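Local coordinates for protein lectin (Cicer arietinum, PDB 3V6N) that agglutinates red blood cells as a plant albumin of hemopexin fold and binds calcium and sodium ions in its central channel, at residues A[121-126]-A[132-137]; A[18-23]-A[27-32]. All coordinates share one frame; numbering follows the deposited sequence.

Contact 1 of 2, residues A[121-126]-A[132-137]; sequences DAAFRS and VYLFKG. With CA (calcium ion), chain D; NA (sodium ion), chain G; SO4 (sulfate ion), chain H.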
loop_
_atom_site.group_PDB
_atom_site.type_symbol
_atom_site.label_atom_id
_atom_site.label_comp_id
_atom_site.label_asym_id
_atom_site.label_seq_id
_atom_site.Cartn_x
_atom_site.Cartn_y
_atom_site.Cartn_z
ATOM N N ASP A 121 -13.970 -7.488 5.399
ATOM C CA ASP A 121 -13.778 -8.923 5.632
ATOM C C ASP A 121 -14.060 -9.792 4.395
ATOM O O ASP A 121 -13.300 -10.699 4.089
ATOM C CB ASP A 121 -14.693 -9.424 6.763
ATOM C CG ASP A 121 -14.281 -8.923 8.147
ATOM O OD1 ASP A 121 -13.119 -8.522 8.351
ATOM O OD2 ASP A 121 -15.136 -8.951 9.049
ATOM N N ALA A 122 -15.191 -9.526 3.736
ATOM C CA ALA A 122 -15.762 -10.422 2.735
ATOM C C ALA A 122 -16.747 -9.649 1.867
ATOM O O ALA A 122 -17.287 -8.621 2.291
ATOM C CB ALA A 122 -16.463 -11.617 3.398
ATOM N N ALA A 123 -16.969 -10.136 0.645
ATOM C CA ALA A 123 -17.870 -9.473 -0.280
ATOM C C ALA A 123 -18.364 -10.458 -1.309
ATOM O O ALA A 123 -17.643 -11.395 -1.673
ATOM C CB ALA A 123 -17.165 -8.316 -0.964
ATOM N N PHE A 124 -19.594 -10.271 -1.773
ATOM C CA PHE A 124 -20.039 -11.022 -2.938
ATOM C C PHE A 124 -20.993 -10.244 -3.842
ATOM O O PHE A 124 -21.752 -9.390 -3.380
ATOM C CB PHE A 124 -20.564 -12.436 -2.594
ATOM C CG PHE A 124 -21.904 -12.464 -1.905
ATOM C CD1 PHE A 124 -21.985 -12.552 -0.518
ATOM C CD2 PHE A 124 -23.080 -12.472 -2.644
ATOM C CE1 PHE A 124 -23.212 -12.609 0.122
ATOM C CE2 PHE A 124 -24.322 -12.526 -2.004
ATOM C CZ PHE A 124 -24.384 -12.601 -0.621
ATOM N N ARG A 125 -20.913 -10.558 -5.128
ATOM C CA ARG A 125 -21.681 -9.897 -6.175
ATOM C C ARG A 125 -23.135 -10.364 -6.170
ATOM O O ARG A 125 -23.399 -11.563 -6.261
ATOM C CB ARG A 125 -21.011 -10.166 -7.541
ATOM C CG ARG A 125 -21.706 -9.599 -8.758
ATOM C CD ARG A 125 -21.546 -8.093 -8.878
ATOM N NE ARG A 125 -21.813 -7.685 -10.255
ATOM C CZ ARG A 125 -23.000 -7.310 -10.724
ATOM N NH1 ARG A 125 -24.076 -7.282 -9.929
ATOM N NH2 ARG A 125 -23.113 -6.972 -12.002
ATOM N N SER A 126 -24.070 -9.421 -6.049
ATOM C CA SER A 126 -25.507 -9.727 -6.148
ATOM C C SER A 126 -25.933 -10.137 -7.562
ATOM O O SER A 126 -25.229 -9.850 -8.534
ATOM C CB SER A 126 -26.343 -8.510 -5.707
ATOM O OG SER A 126 -27.737 -8.773 -5.781
ATOM N N VAL A 132 -23.603 -5.162 -4.782
ATOM C CA VAL A 132 -22.604 -5.949 -4.066
ATOM C C VAL A 132 -22.894 -5.918 -2.571
ATOM O O VAL A 132 -23.248 -4.876 -2.023
ATOM C CB VAL A 132 -21.178 -5.380 -4.261
ATOM C CG1 VAL A 132 -20.137 -6.327 -3.675
ATOM C CG2 VAL A 132 -20.896 -5.146 -5.733
ATOM N N TYR A 133 -22.740 -7.065 -1.917
ATOM C CA TYR A 133 -22.815 -7.131 -0.473
ATOM C C TYR A 133 -21.413 -7.167 0.123
ATOM O O TYR A 133 -20.560 -7.920 -0.341
ATOM C CB TYR A 133 -23.620 -8.353 -0.047
ATOM C CG TYR A 133 -25.077 -8.299 -0.457
ATOM C CD1 TYR A 133 -26.006 -7.620 0.332
ATOM C CD2 TYR A 133 -25.523 -8.909 -1.624
ATOM C CE1 TYR A 133 -27.338 -7.564 -0.022
ATOM C CE2 TYR A 133 -26.867 -8.864 -1.990
ATOM C CZ TYR A 133 -27.762 -8.186 -1.179
ATOM O OH TYR A 133 -29.088 -8.114 -1.497
ATOM N N LEU A 134 -21.176 -6.351 1.146
ATOM C CA LEU A 134 -19.869 -6.278 1.788
ATOM C C LEU A 134 -20.006 -6.453 3.288
ATOM O O LEU A 134 -20.964 -5.954 3.887
ATOM C CB LEU A 134 -19.145 -4.959 1.460
ATOM C CG LEU A 134 -18.969 -4.693 -0.040
ATOM C CD1 LEU A 134 -20.055 -3.733 -0.487
ATOM C CD2 LEU A 134 -17.600 -4.122 -0.376
ATOM N N PHE A 135 -19.045 -7.149 3.887
ATOM C CA PHE A 135 -19.161 -7.563 5.287
ATOM C C PHE A 135 -17.969 -7.089 6.095
ATOM O O PHE A 135 -16.815 -7.260 5.655
ATOM C CB PHE A 135 -19.295 -9.100 5.405
ATOM C CG PHE A 135 -20.488 -9.665 4.686
ATOM C CD1 PHE A 135 -21.715 -9.773 5.325
ATOM C CD2 PHE A 135 -20.388 -10.080 3.354
ATOM C CE1 PHE A 135 -22.827 -10.282 4.658
ATOM C CE2 PHE A 135 -21.497 -10.600 2.688
ATOM C CZ PHE A 135 -22.719 -10.704 3.341
ATOM N N LYS A 136 -18.248 -6.520 7.273
ATOM C CA LYS A 136 -17.195 -6.161 8.238
ATOM C C LYS A 136 -17.711 -6.369 9.660
ATOM O O LYS A 136 -18.745 -5.803 10.042
ATOM C CB LYS A 136 -16.692 -4.712 8.032
ATOM C CG LYS A 136 -15.607 -4.240 9.020
ATOM C CD LYS A 136 -14.339 -5.077 8.926
ATOM C CE LYS A 136 -13.227 -4.607 9.866
ATOM N NZ LYS A 136 -12.529 -3.415 9.291
ATOM N N GLY A 137 -16.983 -7.185 10.430
ATOM C CA GLY A 137 -17.452 -7.670 11.736
ATOM C C GLY A 137 -18.841 -8.262 11.617
ATOM O O GLY A 137 -19.099 -9.092 10.731
HETATM CA CA CA D . -11.216 -11.791 4.386
HETATM NA NA NA G . -15.671 -12.318 -2.483
HETATM S S SO4 H . -30.813 -7.705 1.670
HETATM O O1 SO4 H . -32.112 -8.038 2.293
HETATM O O2 SO4 H . -30.964 -7.566 0.214
HETATM O O3 SO4 H . -30.318 -6.455 2.256
HETATM O O4 SO4 H . -29.985 -8.873 2.000
HETATM O O HOH W 1 -17.766 -10.268 8.342
HETATM O O HOH W 2 -28.782 -7.053 -4.265
HETATM O O HOH W 3 -11.370 -11.986 6.739
HETATM O O HOH W 4 -10.366 -9.572 5.255
#
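The hairpin of strands 122-125 and 131-136 sets its first strand against the metal-bearing centre of the four-bladed propeller, and opens with a classic beta bulge in which Asp121 and Ala122 both face Phe135. Asp121 N gives Phe135 O a bond of 2.9 Å, while that from Ala122 N is weak. The Asp121 carboxylate reaches across to the residue just past strand 131-136. Asp121 OD2 accepts from Gly137 N at 2.9 Å, the donor standing 39° out of the carboxylate plane. CG lies beside the backbone N (chi1 -71°), which turns the acid toward Gly137. Asp121 OD1 lies 3.7 Å from Lys136 CD, but the Lys136 amine is bonded to Gly119 O.

Strand 122-125 is innermost in its blade. Asp121 O binds the calcium ion at 2.4 Å with the carbonyls of Asn7, Asp65 and Asp174. Ala123 O holds the sodium ion at 2.3 Å with those of Ala9, Ser67 and Ala176.

Phe124, Tyr133 and Phe135 form an aromatic cluster on one face of the sheet. Phe124 and Phe135 meet rim to rim, Phe124 CE1 to Phe135 CE2 at 3.7 Å. Tyr133 CB sits over one face of the Phe124 ring. On the other face of the sheet, Ala123 CB meets Leu134 CG. Tyr133 OH donates at 2.6 Å to O2 of a sulfate, probably from the crystallisation liquor, that Tyr140 and Gly201 also bind.

Contact 2 of 2, residues A[18-23]-A[27-32]; sequences AYLFIN and VLLDYA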
loop_
_atom_site.group_PDB
_atom_site.type_symbol
_atom_site.label_atom_id
_atom_site.label_comp_id
_atom_site.label_asym_id
_atom_site.label_seq_id
_atom_site.Cartn_x
_atom_site.Cartn_y
_atom_site.Cartn_z
ATOM N N ALA A 18 -13.864 -20.396 -9.789
ATOM C CA ALA A 18 -13.688 -19.329 -8.789
ATOM C C ALA A 18 -12.244 -19.282 -8.316
ATOM O O ALA A 18 -11.580 -20.319 -8.238
ATOM C CB ALA A 18 -14.642 -19.507 -7.597
ATOM N N TYR A 19 -11.777 -18.071 -8.025
ATOM C CA TYR A 19 -10.452 -17.805 -7.467
ATOM C C TYR A 19 -10.570 -17.687 -5.947
ATOM O O TYR A 19 -11.414 -16.952 -5.429
ATOM C CB TYR A 19 -9.877 -16.495 -8.054
ATOM C CG TYR A 19 -9.648 -16.546 -9.554
ATOM C CD1 TYR A 19 -8.410 -16.917 -10.076
ATOM C CD2 TYR A 19 -10.681 -16.265 -10.447
ATOM C CE1 TYR A 19 -8.196 -16.989 -11.460
ATOM C CE2 TYR A 19 -10.481 -16.316 -11.828
ATOM C CZ TYR A 19 -9.243 -16.702 -12.330
ATOM O OH TYR A 19 -9.055 -16.765 -13.693
ATOM N N LEU A 20 -9.705 -18.417 -5.254
ATOM C CA LEU A 20 -9.672 -18.487 -3.820
ATOM C C LEU A 20 -8.290 -18.064 -3.366
ATOM O O LEU A 20 -7.299 -18.572 -3.870
ATOM C CB LEU A 20 -9.952 -19.927 -3.371
ATOM C CG LEU A 20 -11.290 -20.499 -3.820
ATOM C CD1 LEU A 20 -11.304 -22.005 -3.632
ATOM C CD2 LEU A 20 -12.381 -19.841 -3.012
ATOM N N PHE A 21 -8.239 -17.136 -2.415
ATOM C CA PHE A 21 -6.988 -16.559 -1.940
ATOM C C PHE A 21 -6.729 -17.005 -0.520
ATOM O O PHE A 21 -7.615 -16.962 0.330
ATOM C CB PHE A 21 -7.024 -15.032 -2.078
ATOM C CG PHE A 21 -7.217 -14.589 -3.498
ATOM C CD1 PHE A 21 -6.117 -14.406 -4.328
ATOM C CD2 PHE A 21 -8.493 -14.462 -4.032
ATOM C CE1 PHE A 21 -6.280 -14.064 -5.661
ATOM C CE2 PHE A 21 -8.666 -14.109 -5.358
ATOM C CZ PHE A 21 -7.556 -13.904 -6.174
ATOM N N ILE A 22 -5.519 -17.479 -0.289
ATOM C CA ILE A 22 -5.118 -18.007 1.000
ATOM C C ILE A 22 -3.736 -17.439 1.266
ATOM O O ILE A 22 -2.829 -17.614 0.449
ATOM C CB ILE A 22 -5.043 -19.550 0.973
ATOM C CG1 ILE A 22 -6.388 -20.148 0.531
ATOM C CG2 ILE A 22 -4.602 -20.082 2.334
ATOM C CD1 ILE A 22 -6.235 -21.370 -0.348
ATOM N N ASN A 23 -3.590 -16.754 2.402
ATOM C CA ASN A 23 -2.375 -16.020 2.743
ATOM C C ASN A 23 -1.946 -15.129 1.562
ATOM O O ASN A 23 -2.725 -14.291 1.101
ATOM C CB ASN A 23 -1.253 -16.988 3.181
ATOM C CG ASN A 23 -1.647 -17.852 4.380
ATOM O OD1 ASN A 23 -2.437 -17.444 5.226
ATOM N ND2 ASN A 23 -1.081 -19.041 4.461
ATOM N N VAL A 27 -5.580 -20.200 -5.500
ATOM C CA VAL A 27 -5.982 -21.335 -6.317
ATOM C C VAL A 27 -7.133 -20.922 -7.251
ATOM O O VAL A 27 -8.027 -20.140 -6.876
ATOM C CB VAL A 27 -6.418 -22.513 -5.403
ATOM C CG1 VAL A 27 -7.235 -23.553 -6.144
ATOM C CG2 VAL A 27 -5.192 -23.169 -4.773
ATOM N N LEU A 28 -7.100 -21.452 -8.468
ATOM C CA LEU A 28 -8.228 -21.368 -9.370
ATOM C C LEU A 28 -8.935 -22.702 -9.317
ATOM O O LEU A 28 -8.333 -23.740 -9.628
ATOM C CB LEU A 28 -7.765 -21.091 -10.806
ATOM C CG LEU A 28 -8.835 -21.213 -11.919
ATOM C CD1 LEU A 28 -10.070 -20.367 -11.621
ATOM C CD2 LEU A 28 -8.232 -20.846 -13.278
ATOM N N LEU A 29 -10.213 -22.669 -8.936
ATOM C CA LEU A 29 -10.974 -23.890 -8.724
ATOM C C LEU A 29 -12.139 -24.026 -9.722
ATOM O O LEU A 29 -12.830 -23.039 -10.000
ATOM C CB LEU A 29 -11.512 -23.933 -7.282
ATOM C CG LEU A 29 -12.233 -25.197 -6.795
ATOM C CD1 LEU A 29 -11.267 -26.339 -6.511
ATOM C CD2 LEU A 29 -13.033 -24.873 -5.549
ATOM N N ASP A 30 -12.309 -25.237 -10.272
ATOM C CA ASP A 30 -13.578 -25.665 -10.863
ATOM C C ASP A 30 -14.382 -26.196 -9.695
ATOM O O ASP A 30 -14.104 -27.264 -9.187
ATOM C CB ASP A 30 -13.373 -26.791 -11.885
ATOM C CG ASP A 30 -14.684 -27.247 -12.546
ATOM O OD1 ASP A 30 -15.786 -27.176 -11.940
ATOM O OD2 ASP A 30 -14.610 -27.683 -13.703
ATOM N N TYR A 31 -15.371 -25.439 -9.245
ATOM C CA TYR A 31 -16.003 -25.761 -7.963
ATOM C C TYR A 31 -17.219 -26.680 -8.072
ATOM O O TYR A 31 -17.814 -27.022 -7.049
ATOM C CB TYR A 31 -16.299 -24.490 -7.158
ATOM C CG TYR A 31 -17.321 -23.561 -7.770
ATOM C CD1 TYR A 31 -16.937 -22.569 -8.681
ATOM C CD2 TYR A 31 -18.665 -23.659 -7.422
ATOM C CE1 TYR A 31 -17.867 -21.719 -9.235
ATOM C CE2 TYR A 31 -19.600 -22.814 -7.969
ATOM C CZ TYR A 31 -19.199 -21.843 -8.864
ATOM O OH TYR A 31 -20.140 -20.997 -9.386
ATOM N N ALA A 32 -17.554 -27.097 -9.296
ATOM C CA ALA A 32 -18.553 -28.146 -9.565
ATOM C C ALA A 32 -19.817 -28.106 -8.669
ATOM O O ALA A 32 -20.041 -28.996 -7.834
ATOM C CB ALA A 32 -17.889 -29.512 -9.508
#
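Leu28 CD1 sits over the centre of the Tyr19 ring. It lies 3.9 Å from the ring centroid and 13° off the ring normal, a clear CH-pi contact. CG of Leu28 is anti to the backbone N (chi1 170°), and this leans the branch over the neighbouring strand, on the same face, to the ring. Leu28 CD2 stays near the phenol end, 4.2 Å from Tyr19 OH.

Leu20 and Leu29 meet on the other face of the sheet. Their methyls touch, Leu20 CD1 to Leu29 CD2 at 3.9 Å. Beyond the end of the strand, Tyr31 turns back to Ala18. Tyr31 CD1 lies 4.0 Å from Ala18 CB, and Ala18 N is at the edge of the ring. The Tyr31 CG stands between its backbone N and carbonyl carbon (chi1 65°), which brings the ring edge to Ala18.

The backbones set these meetings. Ala18 pairs with Leu29 and Leu20 with Val27, both as antiparallel hydrogen-bonded pairs. Tyr19 and Leu28 form the non-hydrogen-bonded pair between them. Each hydrogen-bonded pair is closed by two N-H to O=C bonds, such as Ala18 N to Leu29 O at 2.8 Å and Leu20 N to Val27 O at 2.9 Å. The strands are markedly twisted, their directions 141° apart.

This hairpin is the middle of a propeller blade. Strand 6-11 lies beyond strand 17-22, and its Phe10 stacks on Tyr19. Strand 39-41 lies beyond strand 25-30. Phe177 of another sheet meets Ala18, Leu20 and Tyr31, while Tyr31 OH bonds to His180 N.

Asp30 OD1 accepts from Ala32 N in an Asx turn, which shapes the chain just after the strand. No charged pair spans the hairpin: its register rests on backbone bonds, and apolar burial, not charge, joins its faces to their surroundings.

Both contacts are buried antiparallel hairpins, but they belong to different blades. Their centres are about 17 Å apart, and their nearest atoms about 9 Å, so they do not touch. Contact 1 joins the first two strands of its blade, whereas contact 2 joins the second and third of another. That shift changes the chemistry. The inner side of contact 1, strand 122-125 and the residue before it, turns carbonyls to the central metals, and a carboxylate there holds the residue after the neighbouring strand. Contact 2 stands one strand farther out and has no metal ligand. Aromatic rings serve both, clustered together in contact 1 and set against aliphatic side chains in contact 2.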